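PDB 4A39: metallo-carboxypeptidase from Pseudomonas aeruginosa, which probably acts as a zinc-dependent carboxypeptidase of the M14 family, removing residues from the C-terminal end of peptide or protein chains. Local coordinates for residues A86-D91 against F96-Q101; N240-E245 against E249-V254. One frame throughout, in Å; residues are numbered along the deposited sequence.

Contact 1 of 2, residues A86-D91 against F96-Q101; sequences AVASYD and FRVPSQ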
loop_
_atom_site.group_PDB
_atom_site.type_symbol
_atom_site.label_atom_id
_atom_site.label_comp_id
_atom_site.label_asym_id
_atom_site.label_seq_id
_atom_site.Cartn_x
_atom_site.Cartn_y
_atom_site.Cartn_z
ATOM N N ALA A 86 -9.466 -8.992 12.158
ATOM C CA ALA A 86 -9.832 -9.210 10.759
ATOM C C ALA A 86 -10.918 -8.241 10.301
ATOM O O ALA A 86 -11.711 -7.762 11.108
ATOM C CB ALA A 86 -10.313 -10.642 10.566
ATOM N N VAL A 87 -10.952 -7.969 8.998
ATOM C CA VAL A 87 -11.940 -7.062 8.431
ATOM C C VAL A 87 -12.983 -7.870 7.662
ATOM O O VAL A 87 -12.667 -8.898 7.058
ATOM C CB VAL A 87 -11.274 -6.048 7.472
ATOM C CG1 VAL A 87 -12.156 -4.830 7.311
ATOM C CG2 VAL A 87 -9.900 -5.654 7.999
ATOM N N ALA A 88 -14.226 -7.401 7.686
ATOM C CA ALA A 88 -15.314 -8.089 7.002
ATOM C C ALA A 88 -16.255 -7.096 6.337
ATOM O O ALA A 88 -16.221 -5.902 6.631
ATOM C CB ALA A 88 -16.086 -8.947 7.995
ATOM N N SER A 89 -17.094 -7.597 5.434
ATOM C CA SER A 89 -18.061 -6.756 4.741
ATOM C C SER A 89 -19.182 -7.585 4.133
ATOM O O SER A 89 -18.938 -8.645 3.564
ATOM C CB SER A 89 -17.380 -5.960 3.630
ATOM O OG SER A 89 -18.338 -5.213 2.901
ATOM N N TYR A 90 -20.412 -7.096 4.252
ATOM C CA TYR A 90 -21.553 -7.803 3.684
ATOM C C TYR A 90 -21.726 -7.432 2.216
ATOM O O TYR A 90 -22.147 -8.263 1.409
ATOM C CB TYR A 90 -22.849 -7.440 4.418
ATOM C CG TYR A 90 -22.929 -7.896 5.852
ATOM C CD1 TYR A 90 -22.906 -9.251 6.177
ATOM C CD2 TYR A 90 -23.035 -6.968 6.890
ATOM C CE1 TYR A 90 -22.990 -9.671 7.506
ATOM C CE2 TYR A 90 -23.117 -7.376 8.217
ATOM C CZ TYR A 90 -23.095 -8.727 8.519
ATOM O OH TYR A 90 -23.181 -9.137 9.834
ATOM N N ASP A 91 -21.386 -6.189 1.876
ATOM C CA ASP A 91 -21.566 -5.695 0.513
ATOM C C ASP A 91 -20.323 -5.387 -0.311
ATOM O O ASP A 91 -20.417 -5.214 -1.527
ATOM C CB ASP A 91 -22.458 -4.445 0.531
ATOM C CG ASP A 91 -21.932 -3.356 1.453
ATOM O OD1 ASP A 91 -20.748 -3.413 1.841
ATOM O OD2 ASP A 91 -22.705 -2.430 1.780
ATOM N N PHE A 96 -15.903 -3.597 8.152
ATOM C CA PHE A 96 -15.850 -3.492 9.606
ATOM C C PHE A 96 -14.954 -4.552 10.243
ATOM O O PHE A 96 -14.795 -5.648 9.710
ATOM C CB PHE A 96 -17.260 -3.615 10.193
ATOM C CG PHE A 96 -18.007 -4.845 9.738
ATOM C CD1 PHE A 96 -18.751 -4.834 8.561
ATOM C CD2 PHE A 96 -17.976 -6.008 10.498
ATOM C CE1 PHE A 96 -19.460 -5.968 8.150
ATOM C CE2 PHE A 96 -18.676 -7.145 10.099
ATOM C CZ PHE A 96 -19.421 -7.126 8.924
ATOM N N ARG A 97 -14.373 -4.215 11.389
ATOM C CA ARG A 97 -13.496 -5.138 12.104
ATOM C C ARG A 97 -14.325 -6.099 12.955
ATOM O O ARG A 97 -15.403 -5.741 13.440
ATOM C CB ARG A 97 -12.532 -4.352 13.003
ATOM C CG ARG A 97 -11.592 -3.402 12.257
ATOM C CD ARG A 97 -10.421 -4.141 11.611
ATOM N NE ARG A 97 -9.616 -3.232 10.791
ATOM C CZ ARG A 97 -8.331 -3.422 10.501
ATOM N NH1 ARG A 97 -7.690 -4.488 10.961
ATOM N NH2 ARG A 97 -7.684 -2.542 9.745
ATOM N N VAL A 98 -13.820 -7.317 13.129
ATOM C CA VAL A 98 -14.502 -8.330 13.930
ATOM C C VAL A 98 -13.573 -8.858 15.021
ATOM O O VAL A 98 -12.353 -8.869 14.861
ATOM C CB VAL A 98 -14.977 -9.516 13.056
ATOM C CG1 VAL A 98 -16.057 -9.048 12.086
ATOM C CG2 VAL A 98 -13.796 -10.112 12.294
ATOM N N PRO A 99 -14.143 -9.297 16.153
ATOM C CA PRO A 99 -13.357 -9.828 17.271
ATOM C C PRO A 99 -12.387 -10.914 16.810
ATOM O O PRO A 99 -12.796 -11.906 16.201
ATOM C CB PRO A 99 -14.428 -10.372 18.215
ATOM C CG PRO A 99 -15.570 -9.436 17.990
ATOM C CD PRO A 99 -15.580 -9.279 16.479
ATOM N N SER A 100 -11.106 -10.728 17.110
ATOM C CA SER A 100 -10.087 -11.690 16.706
ATOM C C SER A 100 -9.088 -11.960 17.827
ATOM O O SER A 100 -8.841 -11.096 18.667
ATOM C CB SER A 100 -9.338 -11.162 15.478
ATOM O OG SER A 100 -10.247 -10.754 14.469
ATOM N N GLN A 101 -8.527 -13.168 17.836
ATOM C CA GLN A 101 -7.530 -13.557 18.831
ATOM C C GLN A 101 -6.468 -14.389 18.122
ATOM O O GLN A 101 -6.724 -14.955 17.057
ATOM C CB GLN A 101 -8.148 -14.408 19.943
ATOM C CG GLN A 101 -9.452 -13.899 20.525
ATOM C CD GLN A 101 -10.648 -14.235 19.657
ATOM O OE1 GLN A 101 -10.759 -15.352 19.137
ATOM N NE2 GLN A 101 -11.559 -13.282 19.512
#

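Contact 2 of 2, residues N240-E245 against E249-V254; sequences NRAWLE and ERSPEV. With GEM ((2-guanidinoethylmercapto)succinic acid), chain D.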
loop_
_atom_site.group_PDB
_atom_site.type_symbol
_atom_site.label_atom_id
_atom_site.label_comp_id
_atom_site.label_asym_id
_atom_site.label_seq_id
_atom_site.Cartn_x
_atom_site.Cartn_y
_atom_site.Cartn_z
ATOM N N ASN A 240 10.676 -4.891 -4.030
ATOM C CA ASN A 240 11.428 -3.904 -3.279
ATOM C C ASN A 240 12.810 -4.368 -2.838
ATOM O O ASN A 240 13.384 -3.833 -1.886
ATOM C CB ASN A 240 10.634 -3.376 -2.087
ATOM C CG ASN A 240 11.053 -1.970 -1.720
ATOM O OD1 ASN A 240 11.357 -1.162 -2.601
ATOM N ND2 ASN A 240 11.071 -1.665 -0.434
ATOM N N ARG A 241 13.330 -5.372 -3.537
ATOM C CA ARG A 241 14.677 -5.879 -3.298
ATOM C C ARG A 241 15.333 -5.992 -4.677
ATOM O O ARG A 241 16.407 -6.574 -4.818
ATOM C CB ARG A 241 14.647 -7.262 -2.636
ATOM C CG ARG A 241 14.098 -7.276 -1.218
ATOM C CD ARG A 241 15.003 -6.529 -0.253
ATOM N NE ARG A 241 14.483 -6.602 1.110
ATOM C CZ ARG A 241 13.427 -5.920 1.543
ATOM N NH1 ARG A 241 12.778 -5.099 0.726
ATOM N NH2 ARG A 241 12.999 -6.078 2.790
ATOM N N ALA A 242 14.677 -5.421 -5.689
ATOM C CA ALA A 242 15.181 -5.491 -7.060
ATOM C C ALA A 242 15.660 -4.166 -7.634
ATOM O O ALA A 242 15.893 -4.062 -8.838
ATOM C CB ALA A 242 14.106 -6.072 -7.973
ATOM N N TRP A 243 15.835 -3.155 -6.791
ATOM C CA TRP A 243 16.253 -1.863 -7.312
ATOM C C TRP A 243 17.736 -1.705 -7.616
ATOM O O TRP A 243 18.121 -0.847 -8.409
ATOM C CB TRP A 243 15.755 -0.754 -6.389
ATOM C CG TRP A 243 14.262 -0.651 -6.448
ATOM C CD1 TRP A 243 13.359 -1.543 -5.940
ATOM C CD2 TRP A 243 13.496 0.350 -7.131
ATOM N NE1 TRP A 243 12.080 -1.162 -6.267
ATOM C CE2 TRP A 243 12.133 -0.005 -6.998
ATOM C CE3 TRP A 243 13.826 1.510 -7.844
ATOM C CZ2 TRP A 243 11.102 0.757 -7.551
ATOM C CZ3 TRP A 243 12.799 2.270 -8.396
ATOM C CH2 TRP A 243 11.454 1.890 -8.246
ATOM N N LEU A 244 18.570 -2.533 -7.005
ATOM C CA LEU A 244 19.998 -2.447 -7.266
ATOM C C LEU A 244 20.312 -3.173 -8.572
ATOM O O LEU A 244 21.201 -2.766 -9.323
ATOM C CB LEU A 244 20.785 -3.070 -6.110
ATOM C CG LEU A 244 22.300 -2.868 -6.108
ATOM C CD1 LEU A 244 22.627 -1.376 -6.144
ATOM C CD2 LEU A 244 22.889 -3.520 -4.864
ATOM N N GLU A 245 19.568 -4.240 -8.847
ATOM C CA GLU A 245 19.773 -5.033 -10.056
ATOM C C GLU A 245 18.450 -5.491 -10.677
ATOM O O GLU A 245 18.102 -6.676 -10.630
ATOM C CB GLU A 245 20.642 -6.251 -9.731
ATOM C CG GLU A 245 21.989 -5.894 -9.122
ATOM C CD GLU A 245 22.759 -7.106 -8.639
ATOM O OE1 GLU A 245 22.248 -7.827 -7.757
ATOM O OE2 GLU A 245 23.883 -7.336 -9.136
ATOM N N GLU A 249 13.185 -9.057 -17.489
ATOM C CA GLU A 249 12.580 -10.384 -17.513
ATOM C C GLU A 249 11.931 -10.793 -16.195
ATOM O O GLU A 249 10.792 -11.257 -16.175
ATOM C CB GLU A 249 13.645 -11.422 -17.896
ATOM C CG GLU A 249 13.132 -12.854 -17.947
ATOM C CD GLU A 249 14.197 -13.840 -18.411
ATOM O OE1 GLU A 249 15.359 -13.426 -18.594
ATOM O OE2 GLU A 249 13.873 -15.038 -18.586
ATOM N N ARG A 250 12.647 -10.606 -15.088
ATOM C CA ARG A 250 12.166 -10.991 -13.761
ATOM C C ARG A 250 11.442 -9.891 -12.977
ATOM O O ARG A 250 10.514 -10.179 -12.220
ATOM C CB ARG A 250 13.336 -11.530 -12.938
ATOM C CG ARG A 250 12.941 -12.100 -11.587
ATOM C CD ARG A 250 14.164 -12.578 -10.817
ATOM N NE ARG A 250 13.802 -13.146 -9.519
ATOM C CZ ARG A 250 13.122 -14.278 -9.355
ATOM N NH1 ARG A 250 12.725 -14.980 -10.410
ATOM N NH2 ARG A 250 12.828 -14.708 -8.133
ATOM N N SER A 251 11.864 -8.642 -13.154
ATOM C CA SER A 251 11.229 -7.532 -12.444
ATOM C C SER A 251 10.919 -6.373 -13.383
ATOM O O SER A 251 11.300 -5.231 -13.124
ATOM C CB SER A 251 12.131 -7.058 -11.299
ATOM O OG SER A 251 13.484 -6.918 -11.712
ATOM N N PRO A 252 10.189 -6.653 -14.477
ATOM C CA PRO A 252 9.832 -5.625 -15.461
ATOM C C PRO A 252 9.142 -4.402 -14.873
ATOM O O PRO A 252 9.271 -3.293 -15.394
ATOM C CB PRO A 252 8.943 -6.385 -16.446
ATOM C CG PRO A 252 8.308 -7.441 -15.579
ATOM C CD PRO A 252 9.470 -7.911 -14.752
ATOM N N GLU A 253 8.401 -4.612 -13.790
ATOM C CA GLU A 253 7.692 -3.522 -13.136
ATOM C C GLU A 253 8.675 -2.465 -12.632
ATOM O O GLU A 253 8.452 -1.265 -12.790
ATOM C CB GLU A 253 6.864 -4.069 -11.970
ATOM C CG GLU A 253 5.796 -5.076 -12.391
ATOM C CD GLU A 253 6.272 -6.528 -12.391
ATOM O OE1 GLU A 253 7.483 -6.792 -12.204
ATOM O OE2 GLU A 253 5.416 -7.415 -12.583
ATOM N N VAL A 254 9.768 -2.918 -12.028
ATOM C CA VAL A 254 10.781 -2.009 -11.502
ATOM C C VAL A 254 11.681 -1.486 -12.621
ATOM O O VAL A 254 12.076 -0.318 -12.618
ATOM C CB VAL A 254 11.627 -2.716 -10.416
ATOM C CG1 VAL A 254 12.842 -1.872 -10.051
ATOM C CG2 VAL A 254 10.763 -2.945 -9.176
HETATM C C8 GEM D . 9.919 -2.465 3.700
HETATM S S7 GEM D . 9.640 -0.951 2.711
HETATM C C6 GEM D . 10.910 0.155 3.427
HETATM C C5 GEM D . 11.247 -0.125 4.894
HETATM N N3 GEM D . 12.001 -1.381 5.018
HETATM C C1 GEM D . 13.261 -1.349 5.448
HETATM N N4 GEM D . 13.823 -0.180 5.747
HETATM N N2 GEM D . 13.963 -2.471 5.571
HETATM C C9 GEM D . 10.263 -3.662 2.810
HETATM O O14 GEM D . 10.414 -3.452 1.585
HETATM O O15 GEM D . 10.368 -4.769 3.377
HETATM C C10 GEM D . 8.707 -2.776 4.579
HETATM C C11 GEM D . 7.450 -3.043 3.747
HETATM O O12 GEM D . 6.420 -2.394 4.034
HETATM O O13 GEM D . 7.542 -3.906 2.849
#

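Contact 1 of 2, residues A86-D91 against F96-Q101
Phe-96 lays its ring across the Ala-88 backbone: the carbonyl O of Ala-88 sits over one ring face toward the rim, 3.4 Å from Phe-96 CD1, and the Ala-88 methyl makes a CH-pi contact, its CB 4.2 Å from the ring centroid. What folds the ring back over the neighbouring strand is chi1 of 53°, which places CG between the backbone N and the carbonyl carbon. The far end of the ring reaches Tyr-90, where Phe-96 CZ lies over a face of the tyrosine ring, 3.8 Å from Tyr-90 CE2; the two planes meet obliquely at 41°. On the face of the sheet carrying Val-87 and Arg-97, Val-87 CG2 sits centrally over the guanidinium, 3.7 Å from Arg-97 CZ.

The two strands, 87-89 and 96-103, form an antiparallel beta hairpin in the sheet of the cytosolic carboxypeptidase N-terminal domain. Ala-88 and Phe-96 are a hydrogen-bonded pair, next to the non-hydrogen-bonded pair Val-87 and Arg-97: Ala-88 N donates to Phe-96 O (2.7 Å), and Phe-96 N returns a straighter bond to Ala-88 O, lying in that carbonyl's plane. Val-98 N then donates to Ala-86 O at 3.0 Å. Past Pro-99 a side chain takes over, Ser-100 OG accepting from Ala-86 N (3.0 Å) while donating to Val-98 O from above that carbonyl's plane.

Further out, Phe-109 of strand 106-111 packs against Ala-86, Val-98 and Ser-100. The guanidinium of Arg-97 is held by the backbone carbonyls of Gln-85, Phe-351, Thr-362 and Trp-364, while Tyr-90 OH bonds to Glu-114 N.

Contact 2 of 2, residues N240-E245 against E249-V254
One face of the Trp-243 indole is taken by Val-254, whose CG1 stands 3.7 Å from the centroid of the five-membered ring and only 14° off its normal, a CH-pi contact; the closest ring atom is Trp-243 CE2, at 3.6 Å from Val-254 CG1. With chi1 at 169°, CG1 lies opposite the backbone N, and the second methyl, CG2, lies 3.7 Å from Trp-243 NE1. At the indole edge NE1 bonds to Gln-179 OE1, and Ala-332, Phe-335 and Val-336 of helix 332-340 also touch the Trp-243 side chain. The other flat group, the Arg-241 guanidinium, meets one of the inhibitor's two carboxylates, that of GEM C9, edge-on: NH1 of Arg-241 donates to GEM O14 and NH2 of Arg-241 to GEM O15, each at 3.0 Å, a paired grip that fixes the carboxylate's rotation.

In this M14 metallocarboxypeptidase domain, 240-245 is a loop whose first two residues line the inhibitor pocket, and Ser-251 is the N-cap residue of helix 252-264, though its hydroxyl bonds to Ser-247 N and makes no capping bond. Ala-242 CB packs 3.9 Å from Ser-251 OG.

Asn-240 ND2 adds a nearly straight bond (174°) to GEM O14, 2.8 Å away, so O14 receives two donors from this loop; Arg-231 also bonds GEM. Asn-240 OD1 accepts from Gln-179 NE2 and Ala-332 N, which hold the amide in orientation, so Gln-179 serves both Asn-240 and Trp-243. Arg-241 NH1 also donates to Asn-240 O, coming from above that carbonyl's plane.

Contact 1 and contact 2 lie on opposite sides of the chain's centre, their centres 35 Å apart and their nearest atoms about 21 Å apart. They follow one another in sequence and belong to different domains: 86-91 with 96-101 to the N-terminal beta domain, 240-245 with 249-254 to the zinc carboxypeptidase domain. Contact 2 supplies Asn-240 and Arg-241 to the inhibitor pocket, and the Trp-243 side chain is about 10 Å from the zinc ion held by His-180, Glu-183 and His-273. Contact 1 is away from that site, yet its Arg-97 bonds to the backbone carbonyls of Phe-351, Thr-362 and Trp-364, linking the hairpin to chain that follows Glu-348, the predicted proton donor/acceptor.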